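PDB 6RN5: CHAD domain protein from Streptomyces chartreusis, which is a phosin with an all-helical CHAD fold that binds polyphosphate and metal ions, although its cellular role is not settled. Local coordinates for residues T106-R111 / S321-A326; L113-R118 / G345-D350; A172-A177 / P338-A343. All blocks are in the same frame, centred on the assembly; numbering follows the deposited sequence.

Contact 1 (T106-R111 / S321-A326)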
loop_
_atom_site.group_PDB
_atom_site.type_symbol
_atom_site.label_atom_id
_atom_site.label_comp_id
_atom_site.label_asym_id
_atom_site.label_seq_id
_atom_site.Cartn_x
_atom_site.Cartn_y
_atom_site.Cartn_z
ATOM N N THR A 106 18.034 -16.835 -4.173
ATOM C CA THR A 106 17.049 -17.562 -5.016
ATOM C C THR A 106 15.627 -17.293 -4.579
ATOM O O THR A 106 14.766 -17.039 -5.400
ATOM C CB THR A 106 17.286 -19.073 -4.954
ATOM O OG1 THR A 106 18.662 -19.351 -5.244
ATOM C CG2 THR A 106 16.375 -19.813 -5.940
ATOM N N ALA A 107 15.360 -17.336 -3.277
ATOM C CA ALA A 107 13.987 -17.110 -2.805
ATOM C C ALA A 107 13.579 -15.632 -2.975
ATOM O O ALA A 107 12.435 -15.313 -3.309
ATOM C CB ALA A 107 13.852 -17.529 -1.358
ATOM N N ARG A 108 14.528 -14.727 -2.738
ATOM C CA ARG A 108 14.256 -13.301 -2.918
ATOM C C ARG A 108 13.840 -12.969 -4.375
ATOM O O ARG A 108 12.920 -12.215 -4.610
ATOM C CB ARG A 108 15.483 -12.530 -2.481
ATOM C CG ARG A 108 15.333 -11.048 -2.485
ATOM C CD ARG A 108 16.527 -10.464 -1.781
ATOM N NE ARG A 108 16.616 -11.064 -0.453
ATOM C CZ ARG A 108 17.751 -11.386 0.174
ATOM N NH1 ARG A 108 18.937 -11.156 -0.373
ATOM N NH2 ARG A 108 17.688 -11.923 1.380
ATOM N N LEU A 109 14.510 -13.541 -5.352
ATOM C CA LEU A 109 14.159 -13.276 -6.739
ATOM C C LEU A 109 12.747 -13.726 -7.008
ATOM O O LEU A 109 11.908 -12.976 -7.545
ATOM C CB LEU A 109 15.125 -13.989 -7.692
ATOM C CG LEU A 109 14.815 -13.887 -9.196
ATOM C CD1 LEU A 109 14.587 -12.441 -9.644
ATOM C CD2 LEU A 109 15.922 -14.511 -10.036
ATOM N N GLU A 110 12.468 -14.958 -6.614
ATOM C CA GLU A 110 11.117 -15.492 -6.750
ATOM C C GLU A 110 10.030 -14.633 -6.091
ATOM O O GLU A 110 8.988 -14.338 -6.698
ATOM C CB GLU A 110 11.082 -16.877 -6.165
ATOM C CG GLU A 110 9.682 -17.429 -6.160
ATOM C CD GLU A 110 9.649 -18.900 -6.462
ATOM O OE1 GLU A 110 10.567 -19.618 -5.970
ATOM O OE2 GLU A 110 8.695 -19.311 -7.183
ATOM N N ARG A 111 10.268 -14.234 -4.849
ATOM C CA ARG A 111 9.337 -13.397 -4.136
ATOM C C ARG A 111 9.118 -12.117 -4.932
ATOM O O ARG A 111 7.979 -11.665 -5.112
ATOM C CB ARG A 111 9.902 -13.089 -2.734
ATOM C CG ARG A 111 9.290 -11.899 -2.033
ATOM C CD ARG A 111 9.863 -11.698 -0.624
ATOM N NE ARG A 111 9.196 -12.587 0.318
ATOM C CZ ARG A 111 8.063 -12.326 0.959
ATOM N NH1 ARG A 111 7.448 -11.143 0.876
ATOM N NH2 ARG A 111 7.589 -13.247 1.768
ATOM N N SER A 321 11.327 -7.699 4.318
ATOM C CA SER A 321 12.271 -6.647 4.604
ATOM C C SER A 321 13.439 -6.646 3.616
ATOM O O SER A 321 13.767 -5.602 3.036
ATOM C CB SER A 321 12.775 -6.782 6.040
ATOM O OG SER A 321 13.722 -5.790 6.318
ATOM N N GLU A 322 14.027 -7.812 3.384
ATOM C CA GLU A 322 15.218 -7.917 2.544
ATOM C C GLU A 322 14.814 -7.736 1.062
ATOM O O GLU A 322 15.547 -7.166 0.258
ATOM C CB GLU A 322 15.929 -9.278 2.734
ATOM C CG GLU A 322 16.863 -9.422 3.931
ATOM C CD GLU A 322 18.061 -8.460 3.889
ATOM O OE1 GLU A 322 18.600 -8.132 2.804
ATOM O OE2 GLU A 322 18.480 -7.987 4.956
ATOM N N ALA A 323 13.643 -8.216 0.704
ATOM C CA ALA A 323 13.186 -8.009 -0.627
ATOM C C ALA A 323 12.958 -6.523 -0.911
ATOM O O ALA A 323 13.304 -6.041 -1.995
ATOM C CB ALA A 323 11.928 -8.792 -0.874
ATOM N N ALA A 324 12.376 -5.801 0.038
ATOM C CA ALA A 324 12.134 -4.390 -0.175
ATOM C C ALA A 324 13.465 -3.674 -0.410
ATOM O O ALA A 324 13.532 -2.787 -1.252
ATOM C CB ALA A 324 11.374 -3.782 0.994
ATOM N N ALA A 325 14.510 -4.081 0.321
ATOM C CA ALA A 325 15.813 -3.434 0.237
ATOM C C ALA A 325 16.461 -3.752 -1.100
ATOM O O ALA A 325 17.131 -2.906 -1.661
ATOM C CB ALA A 325 16.716 -3.858 1.377
ATOM N N ALA A 326 16.247 -4.945 -1.645
ATOM C CA ALA A 326 16.765 -5.233 -2.960
ATOM C C ALA A 326 16.061 -4.379 -4.022
ATOM O O ALA A 326 16.677 -3.994 -4.989
ATOM C CB ALA A 326 16.614 -6.700 -3.304
#

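Contact 2 (L113-R118 / G345-D350). With CU (copper (II) ion), chain B.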
loop_
_atom_site.group_PDB
_atom_site.type_symbol
_atom_site.label_atom_id
_atom_site.label_comp_id
_atom_site.label_asym_id
_atom_site.label_seq_id
_atom_site.Cartn_x
_atom_site.Cartn_y
_atom_site.Cartn_z
ATOM N N LEU A 113 9.714 -11.466 -8.258
ATOM C CA LEU A 113 8.991 -11.717 -9.534
ATOM C C LEU A 113 7.508 -12.014 -9.338
ATOM O O LEU A 113 6.679 -11.451 -10.042
ATOM C CB LEU A 113 9.647 -12.813 -10.369
ATOM C CG LEU A 113 11.079 -12.409 -10.789
ATOM C CD1 LEU A 113 11.797 -13.541 -11.526
ATOM C CD2 LEU A 113 11.118 -11.163 -11.675
ATOM N N ASN A 114 7.169 -12.824 -8.350
ATOM C CA ASN A 114 5.765 -13.022 -7.982
ATOM C C ASN A 114 5.079 -11.686 -7.687
ATOM O O ASN A 114 4.027 -11.425 -8.223
ATOM C CB ASN A 114 5.625 -13.955 -6.774
ATOM C CG ASN A 114 5.921 -15.396 -7.119
ATOM O OD1 ASN A 114 5.755 -15.825 -8.267
ATOM N ND2 ASN A 114 6.394 -16.135 -6.154
ATOM N N ALA A 115 5.707 -10.833 -6.874
ATOM C CA ALA A 115 5.066 -9.603 -6.470
ATOM C C ALA A 115 4.817 -8.679 -7.659
ATOM O O ALA A 115 3.754 -8.093 -7.759
ATOM C CB ALA A 115 5.862 -8.914 -5.376
ATOM N N LEU A 116 5.774 -8.571 -8.577
ATOM C CA LEU A 116 5.599 -7.757 -9.793
ATOM C C LEU A 116 4.459 -8.210 -10.738
ATOM O O LEU A 116 3.792 -7.377 -11.395
ATOM C CB LEU A 116 6.893 -7.744 -10.618
ATOM C CG LEU A 116 8.052 -6.842 -10.168
ATOM C CD1 LEU A 116 9.272 -7.216 -10.988
ATOM C CD2 LEU A 116 7.745 -5.351 -10.301
ATOM N N HIS A 117 4.322 -9.522 -10.862
ATOM C CA HIS A 117 3.270 -10.136 -11.656
ATOM C C HIS A 117 1.941 -9.742 -11.037
ATOM O O HIS A 117 1.061 -9.219 -11.724
ATOM C CB HIS A 117 3.403 -11.676 -11.703
ATOM C CG HIS A 117 4.323 -12.194 -12.779
ATOM N ND1 HIS A 117 4.314 -11.716 -14.076
ATOM C CD2 HIS A 117 5.256 -13.183 -12.755
ATOM C CE1 HIS A 117 5.216 -12.367 -14.795
ATOM N NE2 HIS A 117 5.797 -13.269 -14.019
ATOM N N ARG A 118 1.846 -9.935 -9.727
ATOM C CA ARG A 118 0.677 -9.524 -8.944
ATOM C C ARG A 118 0.370 -8.036 -9.081
ATOM O O ARG A 118 -0.765 -7.631 -9.382
ATOM C CB ARG A 118 0.913 -9.892 -7.485
ATOM C CG ARG A 118 -0.094 -9.326 -6.523
ATOM C CD ARG A 118 -0.059 -10.056 -5.196
ATOM N NE ARG A 118 1.227 -9.958 -4.498
ATOM C CZ ARG A 118 1.721 -8.852 -3.934
ATOM N NH1 ARG A 118 1.049 -7.694 -3.983
ATOM N NH2 ARG A 118 2.898 -8.907 -3.304
ATOM N N GLY A 345 9.793 1.382 -7.202
ATOM C CA GLY A 345 9.138 2.116 -6.092
ATOM C C GLY A 345 7.884 1.438 -5.531
ATOM O O GLY A 345 7.690 1.369 -4.314
ATOM N N VAL A 346 7.047 0.929 -6.438
ATOM C CA VAL A 346 5.833 0.241 -6.084
ATOM C C VAL A 346 6.160 -1.055 -5.354
ATOM O O VAL A 346 5.564 -1.404 -4.330
ATOM C CB VAL A 346 5.014 -0.103 -7.356
ATOM C CG1 VAL A 346 3.772 -0.882 -7.015
ATOM C CG2 VAL A 346 4.569 1.170 -8.067
ATOM N N LEU A 347 7.124 -1.771 -5.911
ATOM C CA LEU A 347 7.565 -3.047 -5.362
ATOM C C LEU A 347 8.197 -2.939 -3.968
ATOM O O LEU A 347 7.965 -3.761 -3.115
ATOM C CB LEU A 347 8.539 -3.656 -6.342
ATOM C CG LEU A 347 9.090 -5.019 -6.083
ATOM C CD1 LEU A 347 7.944 -6.011 -5.966
ATOM C CD2 LEU A 347 9.997 -5.330 -7.267
ATOM N N HIS A 348 9.012 -1.926 -3.748
ATOM C CA HIS A 348 9.505 -1.637 -2.408
ATOM C C HIS A 348 8.372 -1.371 -1.445
ATOM O O HIS A 348 8.386 -1.882 -0.329
ATOM C CB HIS A 348 10.468 -0.445 -2.429
ATOM C CG HIS A 348 10.845 0.055 -1.065
ATOM N ND1 HIS A 348 10.132 1.041 -0.418
ATOM C CD2 HIS A 348 11.850 -0.306 -0.225
ATOM C CE1 HIS A 348 10.701 1.276 0.763
ATOM N NE2 HIS A 348 11.738 0.460 0.903
ATOM N N ALA A 349 7.377 -0.599 -1.874
ATOM C CA ALA A 349 6.255 -0.264 -1.031
ATOM C C ALA A 349 5.424 -1.504 -0.697
ATOM O O ALA A 349 5.075 -1.761 0.478
ATOM C CB ALA A 349 5.384 0.787 -1.724
ATOM N N ASP A 350 5.124 -2.280 -1.731
ATOM C CA ASP A 350 4.486 -3.559 -1.552
ATOM C C ASP A 350 5.156 -4.436 -0.485
ATOM O O ASP A 350 4.489 -4.990 0.409
ATOM C CB ASP A 350 4.494 -4.332 -2.892
ATOM C CG ASP A 350 3.754 -5.630 -2.788
ATOM O OD1 ASP A 350 2.513 -5.549 -2.705
ATOM O OD2 ASP A 350 4.402 -6.701 -2.774
HETATM CU CU CU B . 13.046 0.835 2.423
#

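Contact 3 (A172-A177 / P338-A343)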
loop_
_atom_site.group_PDB
_atom_site.type_symbol
_atom_site.label_atom_id
_atom_site.label_comp_id
_atom_site.label_asym_id
_atom_site.label_seq_id
_atom_site.Cartn_x
_atom_site.Cartn_y
_atom_site.Cartn_z
ATOM N N ALA A 172 7.388 -2.810 -15.354
ATOM C CA ALA A 172 7.414 -4.028 -14.614
ATOM C C ALA A 172 8.335 -5.059 -15.237
ATOM O O ALA A 172 9.011 -5.794 -14.510
ATOM C CB ALA A 172 6.016 -4.609 -14.560
ATOM N N ALA A 173 8.291 -5.142 -16.568
ATOM C CA ALA A 173 9.040 -6.129 -17.322
ATOM C C ALA A 173 10.502 -5.824 -17.200
ATOM O O ALA A 173 11.306 -6.723 -16.965
ATOM C CB ALA A 173 8.639 -6.139 -18.780
ATOM N N LYS A 174 10.833 -4.552 -17.348
ATOM C CA LYS A 174 12.196 -4.134 -17.169
ATOM C C LYS A 174 12.684 -4.325 -15.764
ATOM O O LYS A 174 13.832 -4.721 -15.608
ATOM C CB LYS A 174 12.407 -2.695 -17.587
ATOM C CG LYS A 174 12.655 -2.599 -19.087
ATOM C CD LYS A 174 12.618 -1.162 -19.553
ATOM C CE LYS A 174 13.132 -1.022 -20.974
ATOM N NZ LYS A 174 13.170 0.427 -21.336
ATOM N N ALA A 175 11.845 -4.032 -14.756
ATOM C CA ALA A 175 12.279 -4.175 -13.363
ATOM C C ALA A 175 12.558 -5.635 -13.092
ATOM O O ALA A 175 13.501 -5.960 -12.397
ATOM C CB ALA A 175 11.235 -3.657 -12.380
ATOM N N GLY A 176 11.726 -6.498 -13.677
ATOM C CA GLY A 176 11.802 -7.919 -13.500
ATOM C C GLY A 176 13.083 -8.480 -14.044
ATOM O O GLY A 176 13.743 -9.312 -13.405
ATOM N N ALA A 177 13.442 -8.011 -15.226
ATOM C CA ALA A 177 14.641 -8.456 -15.879
ATOM C C ALA A 177 15.909 -7.911 -15.153
ATOM O O ALA A 177 16.953 -8.595 -15.057
ATOM C CB ALA A 177 14.616 -7.996 -17.322
ATOM N N PRO A 338 13.065 5.698 -16.241
ATOM C CA PRO A 338 12.108 6.134 -15.219
ATOM C C PRO A 338 10.999 5.100 -14.953
ATOM O O PRO A 338 10.630 4.893 -13.815
ATOM C CB PRO A 338 11.519 7.415 -15.815
ATOM C CG PRO A 338 12.679 7.974 -16.592
ATOM C CD PRO A 338 13.291 6.753 -17.246
ATOM N N ALA A 339 10.481 4.464 -16.000
ATOM C CA ALA A 339 9.432 3.501 -15.842
ATOM C C ALA A 339 9.905 2.309 -14.990
ATOM O O ALA A 339 9.133 1.716 -14.237
ATOM C CB ALA A 339 8.946 3.036 -17.211
ATOM N N THR A 340 11.191 1.969 -15.113
ATOM C CA THR A 340 11.751 0.861 -14.356
ATOM C C THR A 340 11.854 1.269 -12.883
ATOM O O THR A 340 11.432 0.542 -12.006
ATOM C CB THR A 340 13.114 0.497 -14.946
ATOM O OG1 THR A 340 12.908 0.116 -16.307
ATOM C CG2 THR A 340 13.743 -0.647 -14.192
ATOM N N ALA A 341 12.360 2.470 -12.620
ATOM C CA ALA A 341 12.455 2.945 -11.247
ATOM C C ALA A 341 11.069 3.089 -10.613
ATOM O O ALA A 341 10.874 2.892 -9.413
ATOM C CB ALA A 341 13.194 4.260 -11.233
ATOM N N TYR A 342 10.095 3.440 -11.423
ATOM C CA TYR A 342 8.741 3.637 -10.918
ATOM C C TYR A 342 8.197 2.325 -10.482
ATOM O O TYR A 342 7.638 2.230 -9.417
ATOM C CB TYR A 342 7.907 4.268 -12.030
ATOM C CG TYR A 342 6.402 4.437 -11.820
ATOM C CD1 TYR A 342 5.515 3.352 -11.996
ATOM C CD2 TYR A 342 5.873 5.691 -11.564
ATOM C CE1 TYR A 342 4.147 3.529 -11.864
ATOM C CE2 TYR A 342 4.509 5.888 -11.445
ATOM C CZ TYR A 342 3.656 4.812 -11.608
ATOM O OH TYR A 342 2.329 5.031 -11.464
ATOM N N ALA A 343 8.408 1.274 -11.272
ATOM C CA ALA A 343 7.967 -0.028 -10.872
ATOM C C ALA A 343 8.625 -0.490 -9.574
ATOM O O ALA A 343 7.992 -1.126 -8.742
ATOM C CB ALA A 343 8.252 -1.049 -11.963
#

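Contact 1 (T106-R111 / S321-A326)
R108 is the first residue of 106-111 to meet 321-326, and it carries most of the contact. Its aliphatic part lies across the second helix: CG comes over the backbone at A323, 4.2 Å from A323 CA. CD reaches the methyl of A326, with R108 CD and A326 CB 4.1 Å apart. The chain then bends at the third torsion (chi3 -55°), which turns the guanidinium along E322. R108 NH2 ends 3.5 Å from E322 CB. The carboxylate takes no hydrogen bond here. E322 OE1 sits over one face of the guanidinium, offset toward the rim, and is 4.2 Å from R108 NH2. It lies well out of the guanidinium plane and no N-H points at it, so the attraction is one of charge alone and probably modest. The planes of the two groups are 49° apart.

The setting is the all-helical CHAD fold. Segments 106-111 and 321-326, on helices 82-120 and 305-331, cross at -74°, their axes 9.9 Å apart at closest approach, near the protein surface. One residue further on, L109 serves a different neighbour and packs on L183 and T184 of helix 170-198.

R111 comes next on the side facing 321-326. Its CD touches the methyl of A323, with R111 CD and A323 CB 3.6 Å apart. Beyond CD the chain bends away to its polar partner, and R111 NH1 is hydrogen-bonded to Q351 OE1 of helix 338-366.

Contact 2 (L113-R118 / G345-D350)
R118 grips D350 end-on with two nitrogens, one to each carboxylate oxygen, at the margin of a contact that is otherwise apolar. R118 NH1 gives a nearly straight bond to D350 OD1, 2.9 Å long and 167° at the hydrogen. R118 NH2 donates to D350 OD2 at 2.7 Å. Both oxygens are met on the syn side. OD1 lies in the guanidinium plane, while OD2 is tilted from it. The two planes are 36° apart, so the pair is twisted rather than flat. The doubled bond should limit rotation of both groups. R118 NH2 also has a long, weak ion pair with E354.

Next to the salt bridge A115 turns its methyl to the second helix. A115 CB is 3.6 Å from L347 CD1, and also lies near D350 OD2. The two methyls of L347 go to different partners: CD1 to A115 and CD2 to L116. L347 CD2 is 3.8 Å from L116 CD2, and these leucines cross at about a right angle.

This is where the segments of helices 82-120 and 338-366 cross in the helical CHAD fold, at 110°. Segment 345-350 also carries one ligand of the copper site, H348. H348 makes no contact with 113-118 and binds copper through NE2, 2.0 Å away. H262 and H271 bind the same ion, and the H262 ring meets that of H348. L116 also packs on I261 of the second subunit.

Contact 3 (A172-A177 / P338-A343)
K174 and T340 cross at about a right angle. The lysine starts toward the second helix, but its extended chain then carries the amine away. What touches is therefore the aliphatic base: K174 CB lies 3.1 Å from T340 OG1, a close approach. K174 CD passes the same oxygen, 3.5 Å from T340 OG1. No hydrogen bond joins the two side chains.

The threonine is turned so that both branches are used. OG1 stands beside the backbone N (chi1 -60°) and meets the lysine. CG2 is anti to that N and rests on the backbone of the first helix, 3.9 Å from A175 CA. One turn on along the second helix, A343 turns its methyl to the methyl of the same A175. A175 CB and A343 CB are 4.0 Å apart. The A343 methyl also touches the backbone of A172, 3.9 Å from A172 N.

Small side chains at the crossing let the helices come close. The short axes pass at 7.8 Å and cross at -76°. The contact joins helix 170-198 to the first turns of helix 338-366 in the CHAD fold. It lies far from the centre of the chain, about 29 Å centre to centre, where the second subunit packs. A343 lies on I261 of the second subunit, and Y342 lies on H348 of that subunit. A341 packs on P338 of the second subunit.

Overall arrangement
Two shared helices tie these contacts together. Helix 82-120 serves contacts 1 and 2 and helix 338-366 serves contacts 2 and 3, so contact 2 is the shared neighbour. Its centre is about 10 Å from the centre of each of the others, which are themselves about 15 Å apart. Contacts 1 and 2 meet where A324 O lies 3.2 Å from H348 CD2, on the imidazole ring that binds copper. Contacts 2 and 3 meet at L116 CD1, 3.6 Å from G176 CA. Copper is bound directly from contact 2. The side chains of A326 and A343 lie about 10 and 13 Å from a bound copper. Contacts 2 and 3 both touch the second subunit.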